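Local structure of AA10A (Thermobifida fusca, 5UIZ) at residues Y88-G93 with M209-Y214; T128-T133 with S217-V222; L150-K155 with V199-W204. The protein is a copper-dependent lytic polysaccharide monooxygenase of family AA10 that probably cleaves cellulose chains by oxidation. All blocks are in the same frame, centred on the assembly; numbering follows the deposited sequence.

Interaction 1 (Y88-G93 with M209-Y214); sequences YRDWVG and MDQTYY
The Tyr213 ring carries Tyr88 CB over the centre of one face, a CH-pi contact at 3.6 Å from the centroid. The two side chains run alongside each other, but their rings are oblique, with planes 51° apart. Tyr88 CG sits between its own N and carbonyl carbon (chi1 66°), which brings one ring face to the amide of Gln211; NE2 lies toward the rim, 3.3 Å from Tyr88 CE1. That same NE2 gives an in-plane hydrogen bond of 2.9 Å to the syn lone pair of Asp90 OD1, while Gln211 OE1 accepts Tyr213 OH from above its carbonyl plane, so both ends of the amide are held. At the edge of the Tyr214 ring stand Val92 CG2 and Arg89 CG; Tyr214 OH itself bonds His96. Past the antiparallel pairing of Arg89 with Thr212, Asp210 grips the turn: OD2 accepts Gly93 N at 2.9 Å, and one water joins OD1, at 2.6 Å, to Arg89 O, Val92 N and Thr212 OG1. Tyr213, its side chain within about 3 Å of the copper ion at the nearest atom and its OH bonded to His37 N, places this strand pair beside the histidine-brace site (His37, His144) of lytic polysaccharide monooxygenases.

Interaction 2 (T128-T133 with S217-V222); sequences TDVNNT and SDVNFV
Val130 and Phe221 meet where strand 128-130 pairs in parallel with strand 211-221 of the mixed sheet, in the immunoglobulin-like beta-sandwich core of this family. Parallel bonding alternates: Thr128 N goes to Asp218 O, Asn220 N to Thr128 O, Val130 N to Asn220 O, and Val222 N to Val130 O at 2.9 Å. The axes of the short segments are inclined at 46°.

From CB, Val130 sends CG2 into the position between its N and carbonyl carbon (chi1 of -64° places CG1 beside the N), and this branch does the touching. CG2 lies over the face of the Phe221 ring, 3.6 Å from CE1, and reaches Val219 CB at 3.9 Å. Asn131 O stands at the ring's edge, so the phenyl is met on a face by a methyl and at its rim by a carbonyl. On the other side of the sheet, Asp129 and Asn220 run side by side; Asn220 ND2 bonds Asp129 OD1 at 2.9 Å, approaching from above the carboxylate plane, with the two flat groups 58° apart. Asn132 ND2 is hydrogen-bonded to the carbonyl oxygens of Ala191 and Arg194, and Asp218 is salt-bridged to Arg46. At the chain's C-terminus, a water donates to Val222 OXT at 2.6 Å and accepts from Asn132 N at 3.2 Å.

Interaction 3 (L150-K155 with V199-W204); sequences LVYVTK and VVFTIW
Strands 150-154 and 199-204 run antiparallel, their axes 4.6 Å apart at the closest and their directions at 162°, in the mixed sheet of the immunoglobulin-like beta-sandwich that forms the core of lytic polysaccharide monooxygenases. Leu150 with Ile203 and Tyr152 with Phe201 are hydrogen-bonded pairs, each closed by two N-H to O=C bonds of 2.8 Å, such as Tyr152 N to Phe201 O. Val151 with Thr202 and Val153 with Val200 are the non-hydrogen-bonded pairs between and beyond them.

Side chains therefore alternate between two faces. On the one with Val151, Val153, Val200 and Thr202, one valine branch meets another: Val151 CG1, anti to the backbone N (chi1 -178°), lies 3.8 Å from Val200 CG1, and Val151 and Thr202 also lie against Ile136 of strand 133-140, which belongs to the other sheet of the sandwich. The opposite face bears Leu150, Tyr152, Phe201 and Ile203. There Ile203 CD1 touches Tyr152 CE1 at 3.7 Å and also approaches Leu150 CD1, so one methyl touches two residues of the partner strand, i and i+2. The Tyr152 ring turns its edge to Phe201 O, and the Tyr152 side chain also touches Leu172 of strand 170-175.

Where the pairing ends, Thr154 takes over with its side chain. Thr154 N bonds Val199 O at 3.1 Å, and Thr154 OG1 is also hydrogen-bonded to His198 ND1. With chi1 at 45°, Thr154 OG1 is directed at the partner strand, where it accepts Val199 N at 2.9 Å in a nearly straight bond of 172°.

Overall arrangement
All three interactions belong to one mixed sheet. Strand 211-221 serves interactions 1 and 2 near its two ends, whose centres lie about 27 Å apart on opposite sides of the chain's centre, and pairs in between with strand 198-206, the second strand of interaction 3. Interaction 3 is thus the more central, its centre about 16 Å and 12 Å from those of interactions 1 and 2, and touches both through probable backbone hydrogen bonds, Tyr213 N to Trp204 O and Val200 N to Ser217 O. Along the chain the order is 88-93, 128-133, 150-155, 199-204, 209-214, 217-222. One continuous sheet thereby connects the copper-site end, at interaction 1, with the C-terminus at interaction 2.

Interaction 1 (Y88-G93 with M209-Y214)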
loop_
_atom_site.group_PDB
_atom_site.type_symbol
_atom_site.label_atom_id
_atom_site.label_comp_id
_atom_site.label_asym_id
_atom_site.label_seq_id
_atom_site.Cartn_x
_atom_site.Cartn_y
_atom_site.Cartn_z
ATOM N N TYR A 88 -8.570 2.685 -4.715
ATOM C CA TYR A 88 -8.494 2.378 -6.124
ATOM C C TYR A 88 -8.780 3.527 -7.036
ATOM O O TYR A 88 -9.455 4.518 -6.673
ATOM C CB TYR A 88 -9.467 1.267 -6.475
ATOM C CG TYR A 88 -10.922 1.612 -6.317
ATOM C CD1 TYR A 88 -11.622 2.233 -7.351
ATOM C CD2 TYR A 88 -11.615 1.266 -5.152
ATOM C CE1 TYR A 88 -12.957 2.547 -7.219
ATOM C CE2 TYR A 88 -12.948 1.553 -5.009
ATOM C CZ TYR A 88 -13.631 2.179 -6.052
ATOM O OH TYR A 88 -14.953 2.476 -5.914
ATOM N N ARG A 89 -8.302 3.371 -8.263
ATOM C CA ARG A 89 -8.716 4.257 -9.325
ATOM C C ARG A 89 -9.427 3.474 -10.403
ATOM O O ARG A 89 -9.087 2.333 -10.660
ATOM C CB ARG A 89 -7.514 4.997 -9.907
ATOM C CG ARG A 89 -6.756 5.882 -8.930
ATOM C CD ARG A 89 -5.654 6.629 -9.696
ATOM N NE ARG A 89 -6.266 7.641 -10.538
ATOM C CZ ARG A 89 -6.548 8.869 -10.148
ATOM N NH1 ARG A 89 -7.205 9.625 -10.952
ATOM N NH2 ARG A 89 -6.229 9.318 -8.967
ATOM N N ASP A 90 -10.383 4.115 -11.059
ATOM C CA ASP A 90 -11.003 3.590 -12.250
ATOM C C ASP A 90 -10.404 4.279 -13.495
ATOM O O ASP A 90 -9.997 5.450 -13.443
ATOM C CB ASP A 90 -12.500 3.864 -12.239
ATOM C CG ASP A 90 -13.263 3.012 -11.214
ATOM O OD1 ASP A 90 -12.855 1.878 -10.809
ATOM O OD2 ASP A 90 -14.313 3.517 -10.842
ATOM N N TRP A 91 -10.349 3.528 -14.591
ATOM C CA TRP A 91 -10.043 4.037 -15.907
ATOM C C TRP A 91 -8.596 4.578 -16.002
ATOM O O TRP A 91 -8.313 5.555 -16.684
ATOM C CB TRP A 91 -11.120 5.087 -16.330
ATOM C CG TRP A 91 -12.467 4.495 -16.530
ATOM C CD1 TRP A 91 -13.581 4.727 -15.773
ATOM C CD2 TRP A 91 -12.885 3.610 -17.603
ATOM N NE1 TRP A 91 -14.664 4.017 -16.292
ATOM C CE2 TRP A 91 -14.259 3.344 -17.422
ATOM C CE3 TRP A 91 -12.226 3.021 -18.680
ATOM C CZ2 TRP A 91 -14.987 2.503 -18.280
ATOM C CZ3 TRP A 91 -12.939 2.184 -19.528
ATOM C CH2 TRP A 91 -14.323 1.955 -19.337
ATOM N N VAL A 92 -7.690 3.905 -15.311
ATOM C CA VAL A 92 -6.279 4.196 -15.420
ATOM C C VAL A 92 -5.716 3.743 -16.800
ATOM O O VAL A 92 -4.752 4.323 -17.281
ATOM C CB VAL A 92 -5.474 3.596 -14.240
ATOM C CG1 VAL A 92 -3.961 3.676 -14.467
ATOM C CG2 VAL A 92 -5.836 4.319 -12.945
ATOM N N GLY A 93 -6.292 2.701 -17.405
ATOM C CA GLY A 93 -5.854 2.200 -18.726
ATOM C C GLY A 93 -4.402 1.748 -18.784
ATOM O O GLY A 93 -3.739 1.819 -19.837
ATOM N N MET A 209 -13.468 -4.833 -14.210
ATOM C CA MET A 209 -13.534 -3.572 -14.970
ATOM C C MET A 209 -12.163 -2.949 -14.862
ATOM O O MET A 209 -11.241 -3.576 -14.301
ATOM C CB MET A 209 -14.569 -2.622 -14.375
ATOM C CG MET A 209 -14.317 -2.236 -12.918
ATOM S SD MET A 209 -15.365 -0.874 -12.388
ATOM C CE MET A 209 -14.615 0.518 -13.262
ATOM N N ASP A 210 -11.978 -1.738 -15.390
ATOM C CA ASP A 210 -10.641 -1.120 -15.320
ATOM C C ASP A 210 -10.623 -0.409 -13.961
ATOM O O ASP A 210 -11.033 0.721 -13.835
ATOM C CB ASP A 210 -10.399 -0.181 -16.484
ATOM C CG ASP A 210 -9.074 0.498 -16.416
ATOM O OD1 ASP A 210 -8.302 0.303 -15.447
ATOM O OD2 ASP A 210 -8.791 1.219 -17.377
ATOM N N GLN A 211 -10.266 -1.168 -12.938
ATOM C CA GLN A 211 -10.170 -0.662 -11.590
ATOM C C GLN A 211 -8.858 -1.178 -11.062
ATOM O O GLN A 211 -8.560 -2.401 -11.130
ATOM C CB GLN A 211 -11.321 -1.207 -10.763
ATOM C CG GLN A 211 -11.293 -0.775 -9.300
ATOM C CD GLN A 211 -12.631 -1.059 -8.683
ATOM O OE1 GLN A 211 -12.796 -2.074 -8.054
ATOM N NE2 GLN A 211 -13.628 -0.199 -8.963
ATOM N N THR A 212 -8.076 -0.266 -10.528
ATOM C CA THR A 212 -6.759 -0.564 -10.118
ATOM C C THR A 212 -6.592 -0.083 -8.675
ATOM O O THR A 212 -6.880 1.059 -8.384
ATOM C CB THR A 212 -5.743 0.121 -11.037
ATOM O OG1 THR A 212 -5.976 -0.257 -12.392
ATOM C CG2 THR A 212 -4.353 -0.322 -10.658
ATOM N N TYR A 213 -6.080 -0.986 -7.827
ATOM C CA TYR A 213 -5.715 -0.708 -6.450
ATOM C C TYR A 213 -4.247 -0.446 -6.287
ATOM O O TYR A 213 -3.375 -1.132 -6.922
ATOM C CB TYR A 213 -6.119 -1.892 -5.590
ATOM C CG TYR A 213 -7.615 -2.063 -5.563
ATOM C CD1 TYR A 213 -8.285 -2.627 -6.629
ATOM C CD2 TYR A 213 -8.363 -1.656 -4.460
ATOM C CE1 TYR A 213 -9.669 -2.772 -6.614
ATOM C CE2 TYR A 213 -9.743 -1.799 -4.434
ATOM C CZ TYR A 213 -10.390 -2.343 -5.527
ATOM O OH TYR A 213 -11.751 -2.498 -5.509
ATOM N N TYR A 214 -3.962 0.508 -5.405
ATOM C CA TYR A 214 -2.619 1.009 -5.146
ATOM C C TYR A 214 -2.291 0.872 -3.662
ATOM O O TYR A 214 -2.836 1.566 -2.821
ATOM C CB TYR A 214 -2.481 2.451 -5.628
ATOM C CG TYR A 214 -2.624 2.552 -7.133
ATOM C CD1 TYR A 214 -1.641 2.067 -7.975
ATOM C CD2 TYR A 214 -3.757 3.096 -7.702
ATOM C CE1 TYR A 214 -1.798 2.156 -9.360
ATOM C CE2 TYR A 214 -3.953 3.121 -9.065
ATOM C CZ TYR A 214 -2.983 2.683 -9.889
ATOM O OH TYR A 214 -3.146 2.779 -11.260
HETATM O O HOH W 1 -7.984 1.640 -13.219
#

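Interaction 2 (T128-T133 with S217-V222)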
loop_
_atom_site.group_PDB
_atom_site.type_symbol
_atom_site.label_atom_id
_atom_site.label_comp_id
_atom_site.label_asym_id
_atom_site.label_seq_id
_atom_site.Cartn_x
_atom_site.Cartn_y
_atom_site.Cartn_z
ATOM N N THR A 128 6.273 -4.093 8.908
ATOM C CA THR A 128 6.281 -5.533 9.083
ATOM C C THR A 128 7.698 -6.059 8.761
ATOM O O THR A 128 8.270 -5.714 7.735
ATOM C CB THR A 128 5.312 -6.242 8.137
ATOM O OG1 THR A 128 3.990 -5.714 8.294
ATOM C CG2 THR A 128 5.257 -7.715 8.480
ATOM N N ASP A 129 8.249 -6.895 9.632
ATOM C CA ASP A 129 9.547 -7.564 9.348
ATOM C C ASP A 129 9.362 -8.645 8.270
ATOM O O ASP A 129 8.476 -9.455 8.372
ATOM C CB ASP A 129 10.184 -8.191 10.615
ATOM C CG ASP A 129 10.740 -7.141 11.596
ATOM O OD1 ASP A 129 10.917 -5.947 11.263
ATOM O OD2 ASP A 129 11.007 -7.523 12.744
ATOM N N VAL A 130 10.176 -8.597 7.214
ATOM C CA VAL A 130 10.146 -9.591 6.183
ATOM C C VAL A 130 11.583 -9.998 5.788
ATOM O O VAL A 130 12.522 -9.245 5.982
ATOM C CB VAL A 130 9.405 -9.111 4.922
ATOM C CG1 VAL A 130 7.939 -8.848 5.210
ATOM C CG2 VAL A 130 10.057 -7.884 4.274
ATOM N N ASN A 131 11.707 -11.170 5.186
ATOM C CA ASN A 131 12.936 -11.553 4.514
ATOM C C ASN A 131 12.886 -11.014 3.126
ATOM O O ASN A 131 11.839 -10.564 2.669
ATOM C CB ASN A 131 13.121 -13.074 4.521
ATOM C CG ASN A 131 13.249 -13.607 5.908
ATOM O OD1 ASN A 131 12.478 -14.440 6.309
ATOM N ND2 ASN A 131 14.193 -13.077 6.680
ATOM N N ASN A 132 14.033 -11.081 2.444
ATOM C CA ASN A 132 14.117 -10.688 1.041
ATOM C C ASN A 132 13.152 -11.436 0.175
ATOM O O ASN A 132 12.682 -10.896 -0.798
ATOM C CB ASN A 132 15.547 -10.757 0.500
ATOM C CG ASN A 132 16.415 -9.662 1.106
ATOM O OD1 ASN A 132 17.019 -9.859 2.161
ATOM N ND2 ASN A 132 16.409 -8.475 0.491
ATOM N N THR A 133 12.810 -12.654 0.558
ATOM C CA THR A 133 11.757 -13.392 -0.114
ATOM C C THR A 133 10.597 -13.383 0.844
ATOM O O THR A 133 10.778 -13.759 1.980
ATOM C CB THR A 133 12.242 -14.804 -0.440
ATOM O OG1 THR A 133 13.264 -14.667 -1.443
ATOM C CG2 THR A 133 11.132 -15.668 -0.949
ATOM N N SER A 217 2.916 -0.689 1.484
ATOM C CA SER A 217 3.221 -1.427 2.709
ATOM C C SER A 217 4.624 -1.131 3.194
ATOM O O SER A 217 5.601 -1.312 2.444
ATOM C CB SER A 217 3.111 -2.896 2.513
ATOM O OG SER A 217 1.810 -3.258 2.075
ATOM N N ASP A 218 4.735 -0.692 4.439
ATOM C CA ASP A 218 6.050 -0.478 5.031
ATOM C C ASP A 218 6.626 -1.765 5.572
ATOM O O ASP A 218 5.919 -2.534 6.248
ATOM C CB ASP A 218 6.028 0.600 6.080
ATOM C CG ASP A 218 5.576 1.886 5.516
ATOM O OD1 ASP A 218 6.415 2.627 4.896
ATOM O OD2 ASP A 218 4.342 2.111 5.648
ATOM N N VAL A 219 7.864 -2.030 5.189
ATOM C CA VAL A 219 8.547 -3.258 5.569
ATOM C C VAL A 219 9.933 -2.976 6.117
ATOM O O VAL A 219 10.519 -1.906 5.909
ATOM C CB VAL A 219 8.627 -4.310 4.443
ATOM C CG1 VAL A 219 7.239 -4.678 3.936
ATOM C CG2 VAL A 219 9.476 -3.845 3.266
ATOM N N ASN A 220 10.445 -3.976 6.825
ATOM C CA ASN A 220 11.821 -3.947 7.335
ATOM C C ASN A 220 12.495 -5.258 6.902
ATOM O O ASN A 220 12.152 -6.303 7.390
ATOM C CB ASN A 220 11.757 -3.808 8.853
ATOM C CG ASN A 220 13.110 -3.781 9.485
ATOM O OD1 ASN A 220 14.051 -3.256 8.916
ATOM N ND2 ASN A 220 13.224 -4.376 10.665
ATOM N N PHE A 221 13.396 -5.205 5.947
ATOM C CA PHE A 221 14.038 -6.436 5.463
ATOM C C PHE A 221 15.080 -6.815 6.469
ATOM O O PHE A 221 16.061 -6.086 6.665
ATOM C CB PHE A 221 14.670 -6.242 4.123
ATOM C CG PHE A 221 13.674 -6.185 3.004
ATOM C CD1 PHE A 221 13.138 -7.348 2.486
ATOM C CD2 PHE A 221 13.253 -4.968 2.469
ATOM C CE1 PHE A 221 12.205 -7.290 1.456
ATOM C CE2 PHE A 221 12.312 -4.917 1.456
ATOM C CZ PHE A 221 11.802 -6.084 0.933
ATOM N N VAL A 222 14.816 -7.917 7.148
ATOM C CA VAL A 222 15.799 -8.525 8.040
ATOM C C VAL A 222 16.433 -9.834 7.457
ATOM O O VAL A 222 17.236 -10.486 8.148
ATOM C CB VAL A 222 15.187 -8.745 9.450
ATOM C CG1 VAL A 222 14.844 -7.401 10.052
ATOM C CG2 VAL A 222 13.957 -9.655 9.412
ATOM O OXT VAL A 222 16.173 -10.283 6.321
HETATM O O HOH W 2 3.514 -3.671 6.514
HETATM O O HOH W 3 16.430 -12.041 4.391
#

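Interaction 3 (L150-K155 with V199-W204)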
loop_
_atom_site.group_PDB
_atom_site.type_symbol
_atom_site.label_atom_id
_atom_site.label_comp_id
_atom_site.label_asym_id
_atom_site.label_seq_id
_atom_site.Cartn_x
_atom_site.Cartn_y
_atom_site.Cartn_z
ATOM N N LEU A 150 1.448 -5.969 -10.013
ATOM C CA LEU A 150 2.863 -5.486 -10.096
ATOM C C LEU A 150 3.368 -5.176 -8.702
ATOM O O LEU A 150 2.643 -4.608 -7.923
ATOM C CB LEU A 150 2.950 -4.227 -10.957
ATOM C CG LEU A 150 2.421 -4.450 -12.362
ATOM C CD1 LEU A 150 2.361 -3.150 -13.152
ATOM C CD2 LEU A 150 3.276 -5.461 -13.091
ATOM N N VAL A 151 4.568 -5.603 -8.351
ATOM C CA VAL A 151 5.106 -5.343 -7.034
ATOM C C VAL A 151 6.405 -4.628 -7.199
ATOM O O VAL A 151 7.346 -5.189 -7.794
ATOM C CB VAL A 151 5.301 -6.634 -6.229
ATOM C CG1 VAL A 151 5.836 -6.326 -4.828
ATOM C CG2 VAL A 151 4.000 -7.380 -6.083
ATOM N N TYR A 152 6.438 -3.383 -6.704
ATOM C CA TYR A 152 7.618 -2.565 -6.675
ATOM C C TYR A 152 8.177 -2.501 -5.241
ATOM O O TYR A 152 7.431 -2.564 -4.253
ATOM C CB TYR A 152 7.267 -1.164 -7.143
ATOM C CG TYR A 152 6.856 -1.054 -8.579
ATOM C CD1 TYR A 152 5.556 -1.318 -8.970
ATOM C CD2 TYR A 152 7.772 -0.643 -9.547
ATOM C CE1 TYR A 152 5.181 -1.240 -10.277
ATOM C CE2 TYR A 152 7.385 -0.529 -10.852
ATOM C CZ TYR A 152 6.087 -0.852 -11.214
ATOM O OH TYR A 152 5.714 -0.751 -12.493
ATOM N N VAL A 153 9.484 -2.353 -5.105
ATOM C CA VAL A 153 10.109 -2.128 -3.799
ATOM C C VAL A 153 11.123 -0.988 -3.929
ATOM O O VAL A 153 11.867 -0.890 -4.962
ATOM C CB VAL A 153 10.789 -3.396 -3.199
ATOM C CG1 VAL A 153 11.201 -3.140 -1.757
ATOM C CG2 VAL A 153 9.806 -4.562 -3.164
ATOM N N THR A 154 11.162 -0.146 -2.902
ATOM C CA THR A 154 12.122 0.943 -2.859
ATOM C C THR A 154 13.597 0.429 -2.962
ATOM O O THR A 154 13.921 -0.667 -2.508
ATOM C CB THR A 154 11.976 1.786 -1.571
ATOM O OG1 THR A 154 11.843 0.936 -0.443
ATOM C CG2 THR A 154 10.727 2.661 -1.668
ATOM N N LYS A 155 14.432 1.229 -3.600
ATOM C CA LYS A 155 15.849 0.939 -3.812
ATOM C C LYS A 155 16.642 1.162 -2.528
ATOM O O LYS A 155 16.288 2.032 -1.740
ATOM C CB LYS A 155 16.401 1.835 -4.895
ATOM C CG LYS A 155 16.146 1.290 -6.257
ATOM C CD LYS A 155 15.868 2.306 -7.333
ATOM C CE LYS A 155 16.801 3.492 -7.390
ATOM N NZ LYS A 155 16.560 4.136 -8.732
ATOM N N VAL A 199 9.686 0.422 1.427
ATOM C CA VAL A 199 8.278 0.389 1.025
ATOM C C VAL A 199 8.019 -0.597 -0.099
ATOM O O VAL A 199 8.741 -0.626 -1.070
ATOM C CB VAL A 199 7.832 1.769 0.587
ATOM C CG1 VAL A 199 6.347 1.800 0.248
ATOM C CG2 VAL A 199 8.080 2.730 1.708
ATOM N N VAL A 200 7.033 -1.435 0.093
ATOM C CA VAL A 200 6.585 -2.332 -0.934
ATOM C C VAL A 200 5.330 -1.644 -1.520
ATOM O O VAL A 200 4.397 -1.277 -0.794
ATOM C CB VAL A 200 6.199 -3.665 -0.357
ATOM C CG1 VAL A 200 5.626 -4.566 -1.455
ATOM C CG2 VAL A 200 7.370 -4.304 0.362
ATOM N N PHE A 201 5.365 -1.407 -2.820
ATOM C CA PHE A 201 4.216 -0.854 -3.540
ATOM C C PHE A 201 3.569 -1.862 -4.502
ATOM O O PHE A 201 4.180 -2.274 -5.490
ATOM C CB PHE A 201 4.662 0.419 -4.236
ATOM C CG PHE A 201 3.568 1.159 -4.897
ATOM C CD1 PHE A 201 2.540 1.643 -4.169
ATOM C CD2 PHE A 201 3.582 1.380 -6.282
ATOM C CE1 PHE A 201 1.490 2.347 -4.765
ATOM C CE2 PHE A 201 2.547 2.062 -6.876
ATOM C CZ PHE A 201 1.501 2.564 -6.116
ATOM N N THR A 202 2.359 -2.278 -4.186
ATOM C CA THR A 202 1.629 -3.303 -4.933
ATOM C C THR A 202 0.474 -2.666 -5.753
ATOM O O THR A 202 -0.355 -1.902 -5.222
ATOM C CB THR A 202 1.062 -4.371 -3.979
ATOM O OG1 THR A 202 2.124 -4.973 -3.263
ATOM C CG2 THR A 202 0.340 -5.460 -4.721
ATOM N N ILE A 203 0.507 -2.945 -7.048
ATOM C CA ILE A 203 -0.518 -2.586 -7.989
ATOM C C ILE A 203 -1.350 -3.822 -8.341
ATOM O O ILE A 203 -0.881 -4.815 -8.923
ATOM C CB ILE A 203 0.045 -2.011 -9.300
ATOM C CG1 ILE A 203 1.022 -0.861 -9.030
ATOM C CG2 ILE A 203 -1.097 -1.466 -10.162
ATOM C CD1 ILE A 203 1.623 -0.315 -10.326
ATOM N N TRP A 204 -2.621 -3.726 -8.003
ATOM C CA TRP A 204 -3.529 -4.807 -8.214
ATOM C C TRP A 204 -4.555 -4.310 -9.182
ATOM O O TRP A 204 -5.252 -3.355 -8.917
ATOM C CB TRP A 204 -4.125 -5.281 -6.865
ATOM C CG TRP A 204 -5.394 -6.035 -7.007
ATOM C CD1 TRP A 204 -5.704 -6.948 -7.971
ATOM C CD2 TRP A 204 -6.525 -5.937 -6.164
ATOM N NE1 TRP A 204 -6.959 -7.431 -7.761
ATOM C CE2 TRP A 204 -7.488 -6.836 -6.657
ATOM C CE3 TRP A 204 -6.803 -5.207 -5.006
ATOM C CZ2 TRP A 204 -8.752 -6.989 -6.079
ATOM C CZ3 TRP A 204 -8.067 -5.344 -4.406
ATOM C CH2 TRP A 204 -9.033 -6.221 -4.957
#